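Local coordinates for molybdopterin biosynthesis moeA protein (Pyrococcus horikoshii, PDB 1WU2) that probably takes part in molybdenum cofactor biosynthesis, as MoeA relatives do when they insert molybdenum into molybdopterin, at residues H277-Y289 / P300-K312. Residues are numbered along the deposited sequence; the frame is centred on the assembly and turned at random.
Sequences HGTTIKPGRPFGY and PVSVFAQFNLFVK
The CA atoms of G284 and S302 come nearest, 4.8 Å apart, where the loop between strands 281-282 and 288-290 meets the first turns of helix 300-319. G284 opens a type I turn closed by F287 and shows how a glycine can be required twice over: its positive phi by itself calls for one, and a CB would also collide with Q306 CG and I281 CD1. S302 OG lies 3.1 Å from G284 CA but bonds to S297 OG. Extended beyond CG, the Q306 chain passes over the glycine and donates NE2 to G284 O (2.9 Å, 168°). G284 O lies in the plane of the Q306 amide, whereas NE2 stands above the plane of the G284 carbonyl, on the same face as F287 N, so two N-H groups grip this oxygen. In the probable molybdopterin-binding domain, the loop links strand 281-282, paired with 343-351 of the C-terminal region, to strand 288-290 of the domain's own mixed sheet, and helix 300-319 packs against this link. F287, its CG anti to the backbone N (chi1 173°), lays its ring on F310 in an offset stack, centroids 4.0 Å apart and planes 13° from parallel. I281 CD1 reaches the edge of F310 and meets L309 CD1 tip to tip at 3.9 Å, while the rings of Y10 and F310 meet edge-to-face. A leucine in place of F310 would probably leave F287 without its stacking partner and open a gap beside I281. Nearer the helix start, P283 CG touches V301 CG1 (4.2 Å) and A305 CB.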
ATOM      1  N   HIS A 277       0.175   5.324  31.172  1.00 34.99           N
ATOM      2  CA  HIS A 277      -0.396   6.611  30.788  1.00 34.52           C
ATOM      3  C   HIS A 277       0.699   7.660  30.971  1.00 34.20           C
ATOM      4  O   HIS A 277       1.232   7.830  32.067  1.00 33.99           O
ATOM      5  CB  HIS A 277      -1.610   6.949  31.653  1.00 34.49           C
ATOM      6  CG  HIS A 277      -2.345   8.182  31.223  1.00 34.37           C
ATOM      7  ND1 HIS A 277      -2.586   8.488  29.902  1.00 34.29           N
ATOM      8  CD2 HIS A 277      -2.903   9.182  31.946  1.00 34.54           C
ATOM      9  CE1 HIS A 277      -3.258   9.623  29.828  1.00 33.95           C
ATOM     10  NE2 HIS A 277      -3.460  10.067  31.055  1.00 34.27           N
ATOM     11  N   GLY A 278       1.031   8.359  29.892  1.00 33.75           N
ATOM     12  CA  GLY A 278       2.191   9.225  29.872  1.00 33.45           C
ATOM     13  C   GLY A 278       3.346   8.407  29.343  1.00 33.21           C
ATOM     14  O   GLY A 278       3.915   7.578  30.052  1.00 33.05           O
ATOM     15  N   THR A 279       3.670   8.631  28.078  1.00 32.87           N
ATOM     16  CA  THR A 279       4.681   7.863  27.382  1.00 32.69           C
ATOM     17  C   THR A 279       5.744   8.794  26.799  1.00 32.47           C
ATOM     18  O   THR A 279       5.618  10.020  26.837  1.00 32.25           O
ATOM     19  CB  THR A 279       4.007   6.978  26.295  1.00 32.78           C
ATOM     20  OG1 THR A 279       4.823   5.834  26.006  1.00 33.23           O
ATOM     21  CG2 THR A 279       3.890   7.699  24.961  1.00 32.36           C
ATOM     22  N   THR A 280       6.781   8.192  26.245  1.00 32.40           N
ATOM     23  CA  THR A 280       7.982   8.912  25.852  1.00 32.26           C
ATOM     24  C   THR A 280       7.894   9.552  24.451  1.00 32.15           C
ATOM     25  O   THR A 280       8.665  10.457  24.135  1.00 31.90           O
ATOM     26  CB  THR A 280       9.182   7.939  25.987  1.00 32.24           C
ATOM     27  OG1 THR A 280       9.750   8.060  27.299  1.00 32.44           O
ATOM     28  CG2 THR A 280      10.313   8.291  25.089  1.00 32.53           C
ATOM     29  N   ILE A 281       6.946   9.117  23.626  1.00 32.05           N
ATOM     30  CA  ILE A 281       6.883   9.585  22.237  1.00 32.09           C
ATOM     31  C   ILE A 281       6.568  11.083  22.124  1.00 32.20           C
ATOM     32  O   ILE A 281       5.993  11.680  23.032  1.00 32.16           O
ATOM     33  CB  ILE A 281       5.881   8.748  21.387  1.00 32.00           C
ATOM     34  CG1 ILE A 281       4.425   9.068  21.744  1.00 31.86           C
ATOM     35  CG2 ILE A 281       6.171   7.253  21.526  1.00 31.77           C
ATOM     36  CD1 ILE A 281       3.425   8.574  20.716  1.00 32.07           C
ATOM     37  N   LYS A 282       6.949  11.666  20.992  1.00 32.35           N
ATOM     38  CA  LYS A 282       6.750  13.084  20.720  1.00 32.65           C
ATOM     39  C   LYS A 282       6.606  13.291  19.206  1.00 32.72           C
ATOM     40  O   LYS A 282       7.544  12.999  18.469  1.00 32.85           O
ATOM     41  CB  LYS A 282       7.938  13.901  21.240  1.00 32.73           C
ATOM     42  CG  LYS A 282       7.726  15.417  21.193  1.00 33.41           C
ATOM     43  CD  LYS A 282       9.044  16.179  21.315  1.00 34.60           C
ATOM     44  CE  LYS A 282       8.871  17.670  21.025  1.00 35.22           C
ATOM     45  NZ  LYS A 282       9.658  18.113  19.835  1.00 35.87           N
ATOM     46  N   PRO A 283       5.456  13.772  18.728  1.00 32.81           N
ATOM     47  CA  PRO A 283       4.269  14.058  19.550  1.00 32.91           C
ATOM     48  C   PRO A 283       3.559  12.791  20.028  1.00 33.06           C
ATOM     49  O   PRO A 283       3.997  11.686  19.709  1.00 33.06           O
ATOM     50  CB  PRO A 283       3.366  14.843  18.590  1.00 32.91           C
ATOM     51  CG  PRO A 283       3.757  14.372  17.229  1.00 32.85           C
ATOM     52  CD  PRO A 283       5.227  14.077  17.305  1.00 32.77           C
ATOM     53  N   GLY A 284       2.479  12.962  20.790  1.00 33.41           N
ATOM     54  CA  GLY A 284       1.677  11.849  21.275  1.00 33.69           C
ATOM     55  C   GLY A 284       2.020  11.387  22.679  1.00 34.01           C
ATOM     56  O   GLY A 284       1.642  10.286  23.073  1.00 33.84           O
ATOM     57  N   ARG A 285       2.718  12.238  23.428  1.00 34.55           N
ATOM     58  CA  ARG A 285       3.193  11.923  24.782  1.00 34.92           C
ATOM     59  C   ARG A 285       2.100  11.433  25.752  1.00 34.64           C
ATOM     60  O   ARG A 285       2.299  10.420  26.418  1.00 34.57           O
ATOM     61  CB  ARG A 285       3.962  13.130  25.364  1.00 35.24           C
ATOM     62  CG  ARG A 285       3.760  13.425  26.848  1.00 37.10           C
ATOM     63  CD  ARG A 285       4.579  14.608  27.343  1.00 39.32           C
ATOM     64  NE  ARG A 285       4.258  14.953  28.725  1.00 41.59           N
ATOM     65  CZ  ARG A 285       5.014  15.712  29.522  1.00 43.82           C
ATOM     66  NH1 ARG A 285       6.161  16.236  29.089  1.00 44.46           N
ATOM     67  NH2 ARG A 285       4.618  15.952  30.768  1.00 44.38           N
ATOM     68  N   PRO A 286       0.959  12.121  25.839  1.00 34.38           N
ATOM     69  CA  PRO A 286      -0.096  11.727  26.791  1.00 34.20           C
ATOM     70  C   PRO A 286      -0.860  10.427  26.465  1.00 33.91           C
ATOM     71  O   PRO A 286      -1.904  10.188  27.072  1.00 34.09           O
ATOM     72  CB  PRO A 286      -1.060  12.928  26.770  1.00 34.20           C
ATOM     73  CG  PRO A 286      -0.325  14.022  26.043  1.00 34.42           C
ATOM     74  CD  PRO A 286       0.586  13.330  25.084  1.00 34.33           C
ATOM     75  N   PHE A 287      -0.363   9.612  25.540  1.00 33.51           N
ATOM     76  CA  PHE A 287      -0.999   8.339  25.199  1.00 33.22           C
ATOM     77  C   PHE A 287      -0.971   7.361  26.379  1.00 33.00           C
ATOM     78  O   PHE A 287       0.036   7.243  27.075  1.00 32.99           O
ATOM     79  CB  PHE A 287      -0.312   7.709  23.977  1.00 33.12           C
ATOM     80  CG  PHE A 287      -0.793   6.321  23.655  1.00 32.86           C
ATOM     81  CD1 PHE A 287      -1.964   6.123  22.932  1.00 32.72           C
ATOM     82  CD2 PHE A 287      -0.074   5.213  24.077  1.00 32.55           C
ATOM     83  CE1 PHE A 287      -2.406   4.836  22.641  1.00 32.97           C
ATOM     84  CE2 PHE A 287      -0.511   3.932  23.793  1.00 32.64           C
ATOM     85  CZ  PHE A 287      -1.678   3.741  23.075  1.00 32.86           C
ATOM     86  N   GLY A 288      -2.094   6.677  26.595  1.00 32.81           N
ATOM     87  CA  GLY A 288      -2.190   5.592  27.563  1.00 32.66           C
ATOM     88  C   GLY A 288      -2.969   4.410  27.001  1.00 32.56           C
ATOM     89  O   GLY A 288      -3.535   4.494  25.906  1.00 32.59           O
ATOM     90  N   TYR A 289      -2.991   3.305  27.742  1.00 32.24           N
ATOM     91  CA  TYR A 289      -3.740   2.121  27.333  1.00 32.11           C
ATOM     92  C   TYR A 289      -4.050   1.174  28.494  1.00 32.21           C
ATOM     93  O   TYR A 289      -3.220   0.966  29.377  1.00 31.95           O
ATOM     94  CB  TYR A 289      -2.985   1.349  26.247  1.00 32.10           C
ATOM     95  CG  TYR A 289      -3.546  -0.036  26.007  1.00 31.61           C
ATOM     96  CD1 TYR A 289      -4.606  -0.233  25.126  1.00 31.02           C
ATOM     97  CD2 TYR A 289      -3.040  -1.142  26.685  1.00 31.00           C
ATOM     98  CE1 TYR A 289      -5.135  -1.492  24.913  1.00 30.95           C
ATOM     99  CE2 TYR A 289      -3.565  -2.407  26.482  1.00 31.24           C
ATOM    100  CZ  TYR A 289      -4.613  -2.575  25.593  1.00 31.04           C
ATOM    101  OH  TYR A 289      -5.137  -3.826  25.384  1.00 31.28           O
ATOM    102  N   PRO A 300      -4.820  16.141  15.364  1.00 36.68           N
ATOM    103  CA  PRO A 300      -4.587  15.220  14.240  1.00 36.01           C
ATOM    104  C   PRO A 300      -3.157  14.708  14.074  1.00 35.14           C
ATOM    105  O   PRO A 300      -2.972  13.509  13.890  1.00 34.95           O
ATOM    106  CB  PRO A 300      -4.991  16.055  13.021  1.00 36.13           C
ATOM    107  CG  PRO A 300      -6.008  16.991  13.531  1.00 36.47           C
ATOM    108  CD  PRO A 300      -5.604  17.316  14.937  1.00 36.73           C
ATOM    109  N   VAL A 301      -2.168  15.591  14.145  1.00 34.11           N
ATOM    110  CA  VAL A 301      -0.774  15.177  13.979  1.00 33.32           C
ATOM    111  C   VAL A 301      -0.384  14.181  15.071  1.00 32.28           C
ATOM    112  O   VAL A 301       0.275  13.179  14.802  1.00 32.00           O
ATOM    113  CB  VAL A 301       0.196  16.384  13.999  1.00 33.39           C
ATOM    114  CG1 VAL A 301       1.647  15.913  13.924  1.00 33.58           C
ATOM    115  CG2 VAL A 301      -0.115  17.343  12.850  1.00 33.65           C
ATOM    116  N   SER A 302      -0.804  14.469  16.296  1.00 31.11           N
ATOM    117  CA  SER A 302      -0.522  13.612  17.447  1.00 30.37           C
ATOM    118  C   SER A 302      -1.266  12.266  17.431  1.00 29.39           C
ATOM    119  O   SER A 302      -0.727  11.259  17.882  1.00 29.34           O
ATOM    120  CB  SER A 302      -0.835  14.377  18.734  1.00 30.42           C
ATOM    121  OG  SER A 302      -0.528  13.609  19.881  1.00 30.98           O
ATOM    122  N   VAL A 303      -2.498  12.248  16.926  1.00 28.33           N
ATOM    123  CA  VAL A 303      -3.261  11.004  16.781  1.00 27.46           C
ATOM    124  C   VAL A 303      -2.621  10.089  15.736  1.00 26.67           C
ATOM    125  O   VAL A 303      -2.622   8.872  15.895  1.00 26.43           O
ATOM    126  CB  VAL A 303      -4.737  11.282  16.379  1.00 27.42           C
ATOM    127  CG1 VAL A 303      -5.447  10.000  15.928  1.00 27.68           C
ATOM    128  CG2 VAL A 303      -5.482  11.914  17.528  1.00 27.32           C
ATOM    129  N   PHE A 304      -2.085  10.684  14.673  1.00 25.85           N
ATOM    130  CA  PHE A 304      -1.466   9.944  13.573  1.00 25.35           C
ATOM    131  C   PHE A 304      -0.223   9.201  14.047  1.00 24.97           C
ATOM    132  O   PHE A 304      -0.037   8.029  13.732  1.00 24.77           O
ATOM    133  CB  PHE A 304      -1.102  10.908  12.442  1.00 25.22           C
ATOM    134  CG  PHE A 304      -0.549  10.238  11.209  1.00 24.97           C
ATOM    135  CD1 PHE A 304      -1.400   9.737  10.232  1.00 24.44           C
ATOM    136  CD2 PHE A 304       0.825  10.141  11.012  1.00 24.54           C
ATOM    137  CE1 PHE A 304      -0.896   9.133   9.089  1.00 24.12           C
ATOM    138  CE2 PHE A 304       1.337   9.540   9.873  1.00 24.52           C
ATOM    139  CZ  PHE A 304       0.477   9.033   8.909  1.00 24.73           C
ATOM    140  N   ALA A 305       0.623   9.893  14.801  1.00 24.73           N
ATOM    141  CA  ALA A 305       1.826   9.293  15.372  1.00 24.51           C
ATOM    142  C   ALA A 305       1.473   8.192  16.372  1.00 24.30           C
ATOM    143  O   ALA A 305       2.133   7.155  16.428  1.00 23.92           O
ATOM    144  CB  ALA A 305       2.671  10.355  16.039  1.00 24.59           C
ATOM    145  N   GLN A 306       0.422   8.418  17.153  1.00 24.12           N
ATOM    146  CA  GLN A 306      -0.045   7.424  18.112  1.00 24.11           C
ATOM    147  C   GLN A 306      -0.628   6.198  17.413  1.00 23.91           C
ATOM    148  O   GLN A 306      -0.509   5.084  17.913  1.00 23.59           O
ATOM    149  CB  GLN A 306      -1.083   8.033  19.049  1.00 24.20           C
ATOM    150  CG  GLN A 306      -0.469   8.912  20.130  1.00 24.73           C
ATOM    151  CD  GLN A 306      -1.502   9.709  20.901  1.00 25.18           C
ATOM    152  OE1 GLN A 306      -2.683   9.728  20.539  1.00 24.84           O
ATOM    153  NE2 GLN A 306      -1.062  10.368  21.969  1.00 25.08           N
ATOM    154  N   PHE A 307      -1.248   6.402  16.254  1.00 23.90           N
ATOM    155  CA  PHE A 307      -1.845   5.298  15.517  1.00 23.99           C
ATOM    156  C   PHE A 307      -0.753   4.427  14.906  1.00 23.92           C
ATOM    157  O   PHE A 307      -0.784   3.209  15.032  1.00 23.85           O
ATOM    158  CB  PHE A 307      -2.797   5.794  14.425  1.00 24.25           C
ATOM    159  CG  PHE A 307      -3.419   4.681  13.631  1.00 24.70           C
ATOM    160  CD1 PHE A 307      -4.626   4.125  14.018  1.00 24.97           C
ATOM    161  CD2 PHE A 307      -2.770   4.162  12.523  1.00 25.35           C
ATOM    162  CE1 PHE A 307      -5.182   3.083  13.302  1.00 25.27           C
ATOM    163  CE2 PHE A 307      -3.322   3.120  11.802  1.00 25.34           C
ATOM    164  CZ  PHE A 307      -4.526   2.578  12.190  1.00 25.43           C
ATOM    165  N   ASN A 308       0.215   5.059  14.253  1.00 23.77           N
ATOM    166  CA  ASN A 308       1.311   4.339  13.608  1.00 23.67           C
ATOM    167  C   ASN A 308       2.235   3.622  14.593  1.00 23.50           C
ATOM    168  O   ASN A 308       2.741   2.539  14.296  1.00 23.59           O
ATOM    169  CB  ASN A 308       2.119   5.291  12.723  1.00 23.69           C
ATOM    170  CG  ASN A 308       1.458   5.533  11.385  1.00 23.75           C
ATOM    171  OD1 ASN A 308       1.552   4.703  10.482  1.00 24.49           O
ATOM    172  ND2 ASN A 308       0.777   6.668  11.250  1.00 24.24           N
ATOM    173  N   LEU A 309       2.429   4.212  15.769  1.00 23.27           N
ATOM    174  CA  LEU A 309       3.363   3.674  16.761  1.00 23.28           C
ATOM    175  C   LEU A 309       2.729   2.628  17.680  1.00 23.15           C
ATOM    176  O   LEU A 309       3.445   1.835  18.286  1.00 22.89           O
ATOM    177  CB  LEU A 309       3.975   4.804  17.606  1.00 23.25           C
ATOM    178  CG  LEU A 309       4.936   5.740  16.867  1.00 23.65           C
ATOM    179  CD1 LEU A 309       5.261   6.951  17.712  1.00 24.12           C
ATOM    180  CD2 LEU A 309       6.217   5.019  16.481  1.00 24.26           C
ATOM    181  N   PHE A 310       1.400   2.613  17.775  1.00 23.16           N
ATOM    182  CA  PHE A 310       0.709   1.703  18.691  1.00 23.22           C
ATOM    183  C   PHE A 310      -0.396   0.918  17.998  1.00 23.32           C
ATOM    184  O   PHE A 310      -0.306  -0.300  17.860  1.00 23.54           O
ATOM    185  CB  PHE A 310       0.123   2.479  19.876  1.00 23.21           C
ATOM    186  CG  PHE A 310       1.156   2.974  20.845  1.00 22.78           C
ATOM    187  CD1 PHE A 310       1.402   4.327  20.989  1.00 22.47           C
ATOM    188  CD2 PHE A 310       1.880   2.080  21.620  1.00 23.18           C
ATOM    189  CE1 PHE A 310       2.354   4.779  21.887  1.00 22.69           C
ATOM    190  CE2 PHE A 310       2.836   2.534  22.524  1.00 22.55           C
ATOM    191  CZ  PHE A 310       3.069   3.880  22.654  1.00 22.03           C
ATOM    192  N   VAL A 311      -1.427   1.627  17.551  1.00 23.34           N
ATOM    193  CA  VAL A 311      -2.639   0.997  17.027  1.00 23.43           C
ATOM    194  C   VAL A 311      -2.357   0.097  15.816  1.00 23.39           C
ATOM    195  O   VAL A 311      -2.851  -1.025  15.748  1.00 23.00           O
ATOM    196  CB  VAL A 311      -3.714   2.048  16.648  1.00 23.38           C
ATOM    197  CG1 VAL A 311      -5.005   1.360  16.210  1.00 23.82           C
ATOM    198  CG2 VAL A 311      -3.991   2.986  17.815  1.00 23.38           C
ATOM    199  N   LYS A 312      -1.562   0.603  14.877  1.00 23.47           N
ATOM    200  CA  LYS A 312      -1.186  -0.121  13.664  1.00 23.71           C
ATOM    201  C   LYS A 312      -0.634  -1.514  13.985  1.00 23.80           C
ATOM    202  O   LYS A 312      -0.992  -2.490  13.339  1.00 23.68           O
ATOM    203  CB  LYS A 312      -0.149   0.695  12.874  1.00 23.80           C
ATOM    204  CG  LYS A 312       0.501  -0.039  11.713  1.00 24.17           C
ATOM    205  CD  LYS A 312       1.256   0.908  10.782  1.00 25.07           C
ATOM    206  CE  LYS A 312       2.624   1.286  11.321  1.00 25.68           C
ATOM    207  NZ  LYS A 312       3.593   1.602  10.234  1.00 26.25           N
TER